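Local atomic coordinates of NADH-rubredoxin oxidoreductase (Clostridium acetobutylicum, PDB entry 3KLJ), a protein that catalyses the NADH-dependent reduction of rubredoxin, using one bound FAD to relay electrons into the dioxygen-scavenging chain of an obligate anaerobe. Residues T10-L15 / K107-S112; D34-N39 / N76-T81; T86-N91 / I103-L108. One frame throughout, in Å; residues are numbered along the deposited sequence. Where two conformers were deposited one is given.

All three contacts lie in the FAD-binding domain, on the same side of the chain's centre. Contacts 1 and 2 pair neighbouring strands of one five-stranded parallel sheet, whose order is 78-80, 35-38, 12-15, 107-110 and 260-262; their centres are about 9 Å apart. Along the chain, contact 2 is nested within the loop that contact 1 closes, whereas contact 3 opens after contact 2 has ended and finishes on strand 107-110, shared with contact 1. Centred about 8 Å from contact 1 and 14 Å from contact 2, contact 3 packs the three-stranded antiparallel meander against the sheet. Two of the strand pairs thus end at FAD, whereas contact 3 backs the sheet away from it.

Contact 1: residues T10-L15 / K107-S112; sequences TKILIL and KLIIAS. With FAD (flavin-adenine dinucleotide), chain B.
Leu108 and Ile109 each push a side chain into a hollow on strand 12-15, one on either side of the parallel sheet at the heart of this Rossmann-type FAD-binding domain. On one side, Leu108 CD1 enters the dip between Leu13 and Leu15: it lies 3.7 Å from Leu13 CD1 and 4.3 Å from Leu15 CB. The Leu13 and Leu108 chains run side by side, pointing the same way. On the other side the bump is Ile109, seated between Ile12 and Ile14. Its CG1 stands anti to the carbonyl carbon (chi1 -61°), which carries CD1 back to within 3.9 Å of Ile12 CG2, while its CB faces Ile14 CG1 at 4.2 Å. Helix 19-28 closes over this side, with Ala24 touching both Ile14 and Ile109.

Straight backbone bonds alternate between the strands and fix this register, from Lys107 N to Lys11 O as far as Leu15 N to Ile109 O. Beyond them Leu15, ending its strand, and Ser112, in the loop after strand 107-110, meet one face of the adenine: Leu15 CD2 lies over the six-membered ring (3.4 Å from FAD N1A), Ser112 CB over the five-membered (3.7 Å from FAD N7A). Ser112 OG is bonded to the carbonyl oxygen of Asn232. The last bond breaks the pattern: Ala111 N reaches Leu15 O at 2.7 Å, but its N-H...O angle falls to 152° and the donor is tilted 22° from the carbonyl plane.

Contact 2: residues D34-N39 / N76-T81; sequences DITMIN and NIKVIT. With FAD (flavin-adenine dinucleotide), chain B.
Two flat groups mark the ends of segment 34-39: the carboxylate of Asp34, which meets Lys78, and the amide of Asn39, an FAD-binding residue. Lys78 NZ comes in beyond Asp34 OD1, a little off the carboxylate plane, in a salt bridge modelled so short that its exact length is doubtful; OD2 takes a weak bond from Lys11 N. A bend at chi3 (-75°) turns the lysine chain toward the acid, its CE passing 3.6 Å from Thr36 OG1. Asn39 OD1 accepts from Ala17 N and lies 3.0 Å from the ribose O3B of FAD, which approaches from beyond the oxygen and not over a face; a competing acceptor leaves that hydrogen bond unsettled, and ND2 has a weak bond to Tyr43 O.

Between these ends strand 78-80, outermost in the parallel sheet of the Rossmann-type domain, pairs with strand 35-38 through four backbone bonds, from Lys78 N to Ile35 O through to Asn39 N to Ile80 O. The side bearing Met37 is apolar: Ile77 CG2 sits 3.9 Å from Met37 CG and Met37 SD 4.2 Å from Val79 CG2, with Tyr72 of helix 69-74 against all three residues. On the reverse side, Thr36 CG2 meets Ile80 CD1 at 3.7 Å.

The Ala17 amide thus probably fixes OD1 in place to meet the ribose hydroxyl, whereas at the far end charge, in a pair of uncertain length, may help hold the exposed Lys78.

Contact 3: residues T86-N91 / I103-L108; sequences TSIDPN and IKYEKL
Ile88 and Leu108 supply the apolar part of this contact, reaching toward each other tip to tip from the meander and the parallel sheet. Leu108 CD2 lies against both methyls of the isoleucine, 3.9 Å from Ile88 CD1 and equally far from Ile88 CG2. Phe235, in a loop, also packs on Ile88.

Aromatic packing comes from Tyr105, in the turn between strands 102-104 and 107-110. With CG placed between the backbone N and the carbonyl carbon (chi1 64°), its ring folds back onto Leu108 of its own segment, whose CB stands 3.6 Å above the plane of the Tyr105 ring, over the centre of one face. At the ring's edge, in its plane, lie Lys107 N and a water. This packing within the segment probably steadies the ring for its reach across to the other segment, where Tyr105 OH comes within 3.6 Å of Pro90 CA and 4.2 Å of Ile88 CG2. Ile260, on the neighbouring strand of the parallel sheet, touches both Tyr105 and Pro90.

The polar link across the segments is made by water. It lies 2.6 Å from Tyr105 OH and 2.9 Å from Pro90 O, to which it can donate, although other acceptors compete for its protons.

Strand 85-89 is joined to the parallel sheet by contacts unlike strand pairing. Apolar ends meet directly, whereas the phenol and the carbonyl of Pro90 are bridged by a water, consistent with a small interface held mainly by apolar packing.

Contact 1: residues T10-L15 / K107-S112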
# COMPACT_ATOMS: atom_id res chain seq x y z
N THR A 10 -27.93 -9.06 8.35
CA THR A 10 -27.98 -8.44 7.02
C THR A 10 -27.71 -9.45 5.92
O THR A 10 -27.30 -10.58 6.21
CB THR A 10 -26.96 -7.27 6.88
OG1 THR A 10 -25.66 -7.70 7.30
CG2 THR A 10 -27.39 -6.09 7.71
N LYS A 11 -27.95 -9.06 4.67
CA LYS A 11 -27.62 -9.89 3.51
C LYS A 11 -26.10 -9.87 3.30
O LYS A 11 -25.43 -10.90 3.40
CB LYS A 11 -28.35 -9.39 2.25
CG LYS A 11 -29.75 -9.98 2.00
CD LYS A 11 -30.79 -9.47 2.98
CE LYS A 11 -32.16 -9.33 2.31
NZ LYS A 11 -32.57 -10.56 1.58
N ILE A 12 -25.58 -8.68 3.00
CA ILE A 12 -24.15 -8.49 2.76
C ILE A 12 -23.49 -7.77 3.93
O ILE A 12 -23.81 -6.61 4.23
CB ILE A 12 -23.88 -7.71 1.45
CG1 ILE A 12 -24.63 -8.36 0.28
CG2 ILE A 12 -22.37 -7.60 1.19
CD1 ILE A 12 -24.17 -7.91 -1.06
N LEU A 13 -22.57 -8.48 4.58
CA LEU A 13 -21.75 -7.93 5.64
C LEU A 13 -20.37 -7.62 5.08
O LEU A 13 -19.71 -8.49 4.52
CB LEU A 13 -21.59 -8.92 6.78
CG LEU A 13 -21.69 -8.40 8.21
CD1 LEU A 13 -20.77 -9.17 9.17
CD2 LEU A 13 -21.49 -6.89 8.33
N ILE A 14 -19.96 -6.36 5.24
CA ILE A 14 -18.64 -5.92 4.80
C ILE A 14 -17.78 -5.61 6.02
O ILE A 14 -18.07 -4.68 6.79
CB ILE A 14 -18.75 -4.71 3.84
CG1 ILE A 14 -19.46 -5.14 2.55
CG2 ILE A 14 -17.38 -4.13 3.52
CD1 ILE A 14 -19.80 -3.99 1.64
N LEU A 15 -16.72 -6.39 6.17
CA LEU A 15 -15.80 -6.28 7.30
C LEU A 15 -14.62 -5.38 6.94
O LEU A 15 -13.66 -5.82 6.27
CB LEU A 15 -15.35 -7.68 7.72
CG LEU A 15 -14.88 -7.94 9.15
CD1 LEU A 15 -14.82 -9.46 9.46
CD2 LEU A 15 -13.52 -7.26 9.41
N LYS A 107 -23.89 -13.24 3.13
CA LYS A 107 -22.54 -13.19 2.55
C LYS A 107 -21.63 -12.24 3.31
O LYS A 107 -22.07 -11.16 3.75
CB LYS A 107 -22.60 -12.78 1.08
CG LYS A 107 -22.62 -13.97 0.14
CD LYS A 107 -23.95 -14.19 -0.49
CE LYS A 107 -23.83 -15.32 -1.49
NZ LYS A 107 -25.12 -15.55 -2.18
N LEU A 108 -20.37 -12.65 3.47
CA LEU A 108 -19.38 -11.87 4.19
C LEU A 108 -18.25 -11.46 3.25
O LEU A 108 -17.65 -12.30 2.57
CB LEU A 108 -18.81 -12.68 5.37
CG LEU A 108 -17.74 -12.01 6.25
CD1 LEU A 108 -18.29 -10.78 6.98
CD2 LEU A 108 -17.11 -12.97 7.25
N ILE A 109 -17.96 -10.16 3.20
CA ILE A 109 -16.83 -9.67 2.41
C ILE A 109 -15.79 -9.12 3.37
O ILE A 109 -16.05 -8.14 4.08
CB ILE A 109 -17.27 -8.58 1.42
CG1 ILE A 109 -18.32 -9.15 0.44
CG2 ILE A 109 -16.07 -7.99 0.70
CD1 ILE A 109 -18.92 -8.10 -0.48
N ILE A 110 -14.63 -9.76 3.42
CA ILE A 110 -13.53 -9.31 4.29
C ILE A 110 -12.63 -8.31 3.57
O ILE A 110 -11.94 -8.65 2.59
CB ILE A 110 -12.68 -10.51 4.82
CG1 ILE A 110 -13.57 -11.51 5.57
CG2 ILE A 110 -11.55 -10.01 5.73
CD1 ILE A 110 -12.88 -12.86 5.86
N ALA A 111 -12.63 -7.08 4.07
CA ALA A 111 -11.90 -5.98 3.45
C ALA A 111 -11.15 -5.19 4.54
O ALA A 111 -11.23 -3.96 4.62
CB ALA A 111 -12.88 -5.09 2.68
N SER A 112 -10.43 -5.92 5.38
CA SER A 112 -9.85 -5.36 6.61
C SER A 112 -8.45 -4.75 6.41
O SER A 112 -7.80 -4.37 7.37
CB SER A 112 -9.78 -6.45 7.68
OG SER A 112 -9.09 -7.58 7.18
PA FAD B . -7.65 -0.18 4.21
O1A FAD B . -6.58 -0.45 5.23
O2A FAD B . -7.47 1.14 3.50
O5B FAD B . -9.09 -0.24 4.90
C5B FAD B . -9.44 -1.31 5.76
C4B FAD B . -10.34 -0.79 6.88
O4B FAD B . -10.80 -1.88 7.67
C3B FAD B . -9.57 0.13 7.82
O3B FAD B . -10.29 1.34 7.99
C2B FAD B . -9.46 -0.63 9.13
O2B FAD B . -9.56 0.21 10.25
C1B FAD B . -10.64 -1.58 9.05
N9A FAD B . -10.48 -2.81 9.85
C8A FAD B . -9.32 -3.50 10.08
N7A FAD B . -9.61 -4.57 10.86
C5A FAD B . -10.93 -4.57 11.13
C6A FAD B . -11.74 -5.42 11.88
N6A FAD B . -11.18 -6.30 12.72
N1A FAD B . -13.09 -5.15 11.98
C2A FAD B . -13.64 -4.05 11.35
N3A FAD B . -12.83 -3.20 10.61
C4A FAD B . -11.49 -3.46 10.50
N1 FAD B . -1.44 2.77 -2.56
C2 FAD B . -1.15 3.07 -3.87
O2 FAD B . -1.54 2.33 -4.76
N3 FAD B . -0.45 4.22 -4.20
C4 FAD B . -0.02 5.06 -3.21
O4 FAD B . 0.62 6.07 -3.53
C4X FAD B . -0.29 4.76 -1.86
N5 FAD B . 0.13 5.61 -0.84
C5X FAD B . -0.15 5.31 0.48
C6 FAD B . 0.28 6.16 1.50
C7 FAD B . -0.02 5.85 2.84
C7M FAD B . 0.44 6.75 3.94
C8 FAD B . -0.73 4.68 3.14
C8M FAD B . -1.06 4.32 4.57
C9 FAD B . -1.15 3.84 2.12
C9A FAD B . -0.87 4.15 0.79
N10 FAD B . -1.29 3.30 -0.23
C10 FAD B . -1.01 3.61 -1.55
C1' FAD B . -2.04 2.05 0.09
C2' FAD B . -3.54 2.20 -0.06
O2' FAD B . -3.99 3.14 0.89
C3' FAD B . -4.15 0.84 0.19
O3' FAD B . -3.77 -0.05 -0.84
C4' FAD B . -5.67 0.87 0.25
O4' FAD B . -6.11 1.79 1.25
C5' FAD B . -6.16 -0.52 0.62
O5' FAD B . -7.54 -0.42 0.87
P FAD B . -8.27 -1.54 1.74
O1P FAD B . -9.75 -1.22 1.79
O2P FAD B . -7.95 -2.92 1.24
O3P FAD B . -7.60 -1.44 3.20

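Contact 2: residues D34-N39 / N76-T81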
# COMPACT_ATOMS: atom_id res chain seq x y z
N ASP A 34 -29.66 -4.98 1.16
CA ASP A 34 -29.41 -5.00 2.60
C ASP A 34 -27.90 -5.15 2.86
O ASP A 34 -27.39 -6.26 3.03
CB ASP A 34 -30.20 -6.14 3.25
CG ASP A 34 -30.12 -6.14 4.77
OD1 ASP A 34 -29.57 -5.19 5.36
OD2 ASP A 34 -30.61 -7.12 5.37
N ILE A 35 -27.22 -4.00 2.90
CA ILE A 35 -25.77 -3.93 3.02
C ILE A 35 -25.34 -3.23 4.32
O ILE A 35 -25.79 -2.11 4.62
CB ILE A 35 -25.15 -3.16 1.83
CG1 ILE A 35 -25.70 -3.67 0.49
CG2 ILE A 35 -23.62 -3.20 1.86
CD1 ILE A 35 -25.71 -2.60 -0.60
N THR A 36 -24.47 -3.90 5.07
CA THR A 36 -23.90 -3.34 6.30
C THR A 36 -22.38 -3.38 6.27
O THR A 36 -21.78 -4.41 5.95
CB THR A 36 -24.39 -4.12 7.53
OG1 THR A 36 -25.81 -4.03 7.59
CG2 THR A 36 -23.81 -3.56 8.82
N MET A 37 -21.76 -2.26 6.62
CA MET A 37 -20.32 -2.14 6.71
C MET A 37 -19.89 -1.94 8.15
O MET A 37 -20.43 -1.08 8.85
CB MET A 37 -19.83 -0.95 5.90
CG MET A 37 -20.30 -0.90 4.46
SD MET A 37 -19.57 0.51 3.61
CE MET A 37 -17.92 -0.17 3.34
N ILE A 38 -18.92 -2.74 8.59
CA ILE A 38 -18.31 -2.59 9.90
C ILE A 38 -16.97 -1.87 9.74
O ILE A 38 -16.16 -2.29 8.92
CB ILE A 38 -18.07 -3.97 10.56
CG1 ILE A 38 -19.39 -4.73 10.74
CG2 ILE A 38 -17.34 -3.82 11.90
CD1 ILE A 38 -19.22 -6.24 10.85
N ASN A 39 -16.73 -0.80 10.49
CA ASN A 39 -15.41 -0.15 10.45
C ASN A 39 -14.83 0.20 11.81
O ASN A 39 -15.51 0.81 12.64
CB ASN A 39 -15.42 1.10 9.56
CG ASN A 39 -14.02 1.53 9.12
OD1 ASN A 39 -13.19 0.73 8.65
ND2 ASN A 39 -13.75 2.81 9.29
N ASN A 76 -28.99 3.80 1.43
CA ASN A 76 -29.34 2.84 2.48
C ASN A 76 -28.26 1.86 2.94
O ASN A 76 -28.57 0.79 3.46
CB ASN A 76 -30.60 2.06 2.12
CG ASN A 76 -31.76 2.44 2.97
OD1 ASN A 76 -32.33 3.52 2.83
ND2 ASN A 76 -32.14 1.55 3.89
N ILE A 77 -27.00 2.23 2.74
CA ILE A 77 -25.91 1.42 3.24
C ILE A 77 -25.67 1.77 4.70
O ILE A 77 -25.46 2.94 5.04
CB ILE A 77 -24.62 1.63 2.41
CG1 ILE A 77 -24.81 1.08 0.99
CG2 ILE A 77 -23.43 0.98 3.10
CD1 ILE A 77 -23.92 1.73 -0.07
N LYS A 78 -25.73 0.76 5.55
CA LYS A 78 -25.55 0.93 6.99
C LYS A 78 -24.09 0.78 7.40
O LYS A 78 -23.46 -0.27 7.18
CB LYS A 78 -26.43 -0.07 7.74
CG LYS A 78 -27.93 0.18 7.55
CD LYS A 78 -28.77 -1.05 7.82
CE LYS A 78 -28.68 -2.07 6.68
NZ LYS A 78 -29.41 -3.33 7.02
N VAL A 79 -23.54 1.84 7.98
CA VAL A 79 -22.15 1.83 8.43
C VAL A 79 -22.12 1.87 9.95
O VAL A 79 -22.67 2.78 10.57
CB VAL A 79 -21.35 3.02 7.85
CG1 VAL A 79 -19.88 2.92 8.27
CG2 VAL A 79 -21.46 3.06 6.33
N ILE A 80 -21.51 0.84 10.54
CA ILE A 80 -21.28 0.83 11.98
C ILE A 80 -19.82 1.23 12.22
O ILE A 80 -18.90 0.46 11.93
CB ILE A 80 -21.56 -0.55 12.62
CG1 ILE A 80 -22.77 -1.22 11.95
CG2 ILE A 80 -21.80 -0.39 14.13
CD1 ILE A 80 -22.93 -2.69 12.30
N THR A 81 -19.62 2.45 12.72
CA THR A 81 -18.27 2.98 12.95
C THR A 81 -17.77 2.63 14.35
O THR A 81 -18.57 2.29 15.24
CB THR A 81 -18.19 4.51 12.76
OG1 THR A 81 -19.26 5.13 13.49
CG2 THR A 81 -18.30 4.88 11.28
PA FAD B . -7.65 -0.18 4.21
O1A FAD B . -6.58 -0.45 5.23
O2A FAD B . -7.47 1.14 3.50
O5B FAD B . -9.09 -0.24 4.90
C5B FAD B . -9.44 -1.31 5.76
C4B FAD B . -10.34 -0.79 6.88
O4B FAD B . -10.80 -1.88 7.67
C3B FAD B . -9.57 0.13 7.82
O3B FAD B . -10.29 1.34 7.99
C2B FAD B . -9.46 -0.63 9.13
O2B FAD B . -9.56 0.21 10.25
C1B FAD B . -10.64 -1.58 9.05
N9A FAD B . -10.48 -2.81 9.85
C8A FAD B . -9.32 -3.50 10.08
N7A FAD B . -9.61 -4.57 10.86
C5A FAD B . -10.93 -4.57 11.13
C6A FAD B . -11.74 -5.42 11.88
N6A FAD B . -11.18 -6.30 12.72
N1A FAD B . -13.09 -5.15 11.98
C2A FAD B . -13.64 -4.05 11.35
N3A FAD B . -12.83 -3.20 10.61
C4A FAD B . -11.49 -3.46 10.50
N1 FAD B . -1.44 2.77 -2.56
C2 FAD B . -1.15 3.07 -3.87
O2 FAD B . -1.54 2.33 -4.76
N3 FAD B . -0.45 4.22 -4.20
C4 FAD B . -0.02 5.06 -3.21
O4 FAD B . 0.62 6.07 -3.53
C4X FAD B . -0.29 4.76 -1.86
N5 FAD B . 0.13 5.61 -0.84
C5X FAD B . -0.15 5.31 0.48
C6 FAD B . 0.28 6.16 1.50
C7 FAD B . -0.02 5.85 2.84
C7M FAD B . 0.44 6.75 3.94
C8 FAD B . -0.73 4.68 3.14
C8M FAD B . -1.06 4.32 4.57
C9 FAD B . -1.15 3.84 2.12
C9A FAD B . -0.87 4.15 0.79
N10 FAD B . -1.29 3.30 -0.23
C10 FAD B . -1.01 3.61 -1.55
C1' FAD B . -2.04 2.05 0.09
C2' FAD B . -3.54 2.20 -0.06
O2' FAD B . -3.99 3.14 0.89
C3' FAD B . -4.15 0.84 0.19
O3' FAD B . -3.77 -0.05 -0.84
C4' FAD B . -5.67 0.87 0.25
O4' FAD B . -6.11 1.79 1.25
C5' FAD B . -6.16 -0.52 0.62
O5' FAD B . -7.54 -0.42 0.87
P FAD B . -8.27 -1.54 1.74
O1P FAD B . -9.75 -1.22 1.79
O2P FAD B . -7.95 -2.92 1.24
O3P FAD B . -7.60 -1.44 3.20

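Contact 3: residues T86-N91 / I103-L108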
# COMPACT_ATOMS: atom_id res chain seq x y z
N THR A 86 -13.82 -9.39 15.84
CA THR A 86 -12.79 -10.18 16.51
C THR A 86 -12.85 -11.65 16.13
O THR A 86 -11.85 -12.34 16.22
CB THR A 86 -12.90 -10.09 18.07
OG1 THR A 86 -14.25 -10.31 18.46
CG2 THR A 86 -12.44 -8.73 18.58
N SER A 87 -14.03 -12.11 15.71
CA SER A 87 -14.29 -13.53 15.43
C SER A 87 -15.21 -13.71 14.24
O SER A 87 -16.07 -12.86 13.98
CB SER A 87 -14.94 -14.21 16.64
OG SER A 87 -13.99 -14.86 17.45
N ILE A 88 -15.03 -14.82 13.53
CA ILE A 88 -15.96 -15.26 12.49
C ILE A 88 -16.36 -16.71 12.77
O ILE A 88 -15.50 -17.57 13.01
CB ILE A 88 -15.37 -15.17 11.05
CG1 ILE A 88 -14.88 -13.75 10.73
CG2 ILE A 88 -16.42 -15.58 10.02
CD1 ILE A 88 -14.02 -13.67 9.46
N ASP A 89 -17.67 -16.97 12.75
CA ASP A 89 -18.23 -18.31 12.83
C ASP A 89 -18.92 -18.65 11.50
O ASP A 89 -20.12 -18.41 11.33
CB ASP A 89 -19.20 -18.38 14.02
CG ASP A 89 -19.94 -19.71 14.12
OD1 ASP A 89 -20.85 -19.78 14.97
OD2 ASP A 89 -19.63 -20.66 13.37
N PRO A 90 -18.15 -19.19 10.53
CA PRO A 90 -18.64 -19.44 9.18
C PRO A 90 -19.85 -20.35 9.03
O PRO A 90 -20.63 -20.15 8.10
CB PRO A 90 -17.43 -20.06 8.49
CG PRO A 90 -16.28 -19.35 9.15
CD PRO A 90 -16.69 -19.35 10.60
N ASN A 91 -19.99 -21.35 9.90
CA ASN A 91 -21.09 -22.32 9.80
C ASN A 91 -22.42 -21.75 10.27
O ASN A 91 -23.49 -22.13 9.78
CB ASN A 91 -20.76 -23.61 10.57
CG ASN A 91 -19.57 -24.34 9.99
OD1 ASN A 91 -19.71 -25.35 9.31
ND2 ASN A 91 -18.38 -23.82 10.26
N ILE A 103 -23.29 -10.29 14.64
CA ILE A 103 -24.04 -9.96 13.43
C ILE A 103 -24.13 -11.16 12.49
O ILE A 103 -23.10 -11.75 12.13
CB ILE A 103 -23.44 -8.72 12.70
CG1 ILE A 103 -23.78 -7.44 13.47
CG2 ILE A 103 -23.97 -8.62 11.26
CD1 ILE A 103 -22.83 -6.30 13.22
N LYS A 104 -25.35 -11.51 12.10
CA LYS A 104 -25.59 -12.57 11.13
C LYS A 104 -25.54 -12.02 9.70
O LYS A 104 -26.04 -10.93 9.43
CB LYS A 104 -26.93 -13.28 11.39
CG LYS A 104 -27.16 -14.53 10.53
CD LYS A 104 -27.90 -15.64 11.29
CE LYS A 104 -29.38 -15.33 11.49
NZ LYS A 104 -30.11 -16.47 12.15
N TYR A 105 -24.92 -12.79 8.81
CA TYR A 105 -24.82 -12.42 7.40
C TYR A 105 -25.30 -13.55 6.51
O TYR A 105 -25.37 -14.70 6.95
CB TYR A 105 -23.36 -12.08 7.05
CG TYR A 105 -22.38 -13.23 7.19
CD1 TYR A 105 -22.24 -14.17 6.16
CD2 TYR A 105 -21.60 -13.39 8.34
CE1 TYR A 105 -21.35 -15.23 6.27
CE2 TYR A 105 -20.70 -14.45 8.45
CZ TYR A 105 -20.58 -15.36 7.41
OH TYR A 105 -19.71 -16.42 7.50
N GLU A 106 -25.61 -13.24 5.25
CA GLU A 106 -25.80 -14.27 4.23
C GLU A 106 -24.48 -14.39 3.44
O GLU A 106 -24.03 -15.49 3.12
CB GLU A 106 -26.97 -13.93 3.30
CG GLU A 106 -28.29 -13.66 4.01
CD GLU A 106 -29.47 -13.52 3.05
OE1 GLU A 106 -29.27 -13.72 1.83
OE2 GLU A 106 -30.60 -13.23 3.51
N LYS A 107 -23.89 -13.24 3.13
CA LYS A 107 -22.54 -13.19 2.55
C LYS A 107 -21.63 -12.24 3.31
O LYS A 107 -22.07 -11.16 3.75
CB LYS A 107 -22.60 -12.78 1.08
CG LYS A 107 -22.62 -13.97 0.14
CD LYS A 107 -23.95 -14.19 -0.49
CE LYS A 107 -23.83 -15.32 -1.49
NZ LYS A 107 -25.12 -15.55 -2.18
N LEU A 108 -20.37 -12.65 3.47
CA LEU A 108 -19.38 -11.87 4.19
C LEU A 108 -18.25 -11.46 3.25
O LEU A 108 -17.65 -12.30 2.57
CB LEU A 108 -18.81 -12.68 5.37
CG LEU A 108 -17.74 -12.01 6.25
CD1 LEU A 108 -18.29 -10.78 6.98
CD2 LEU A 108 -17.11 -12.97 7.25
O HOH W 1 -19.89 -18.46 5.92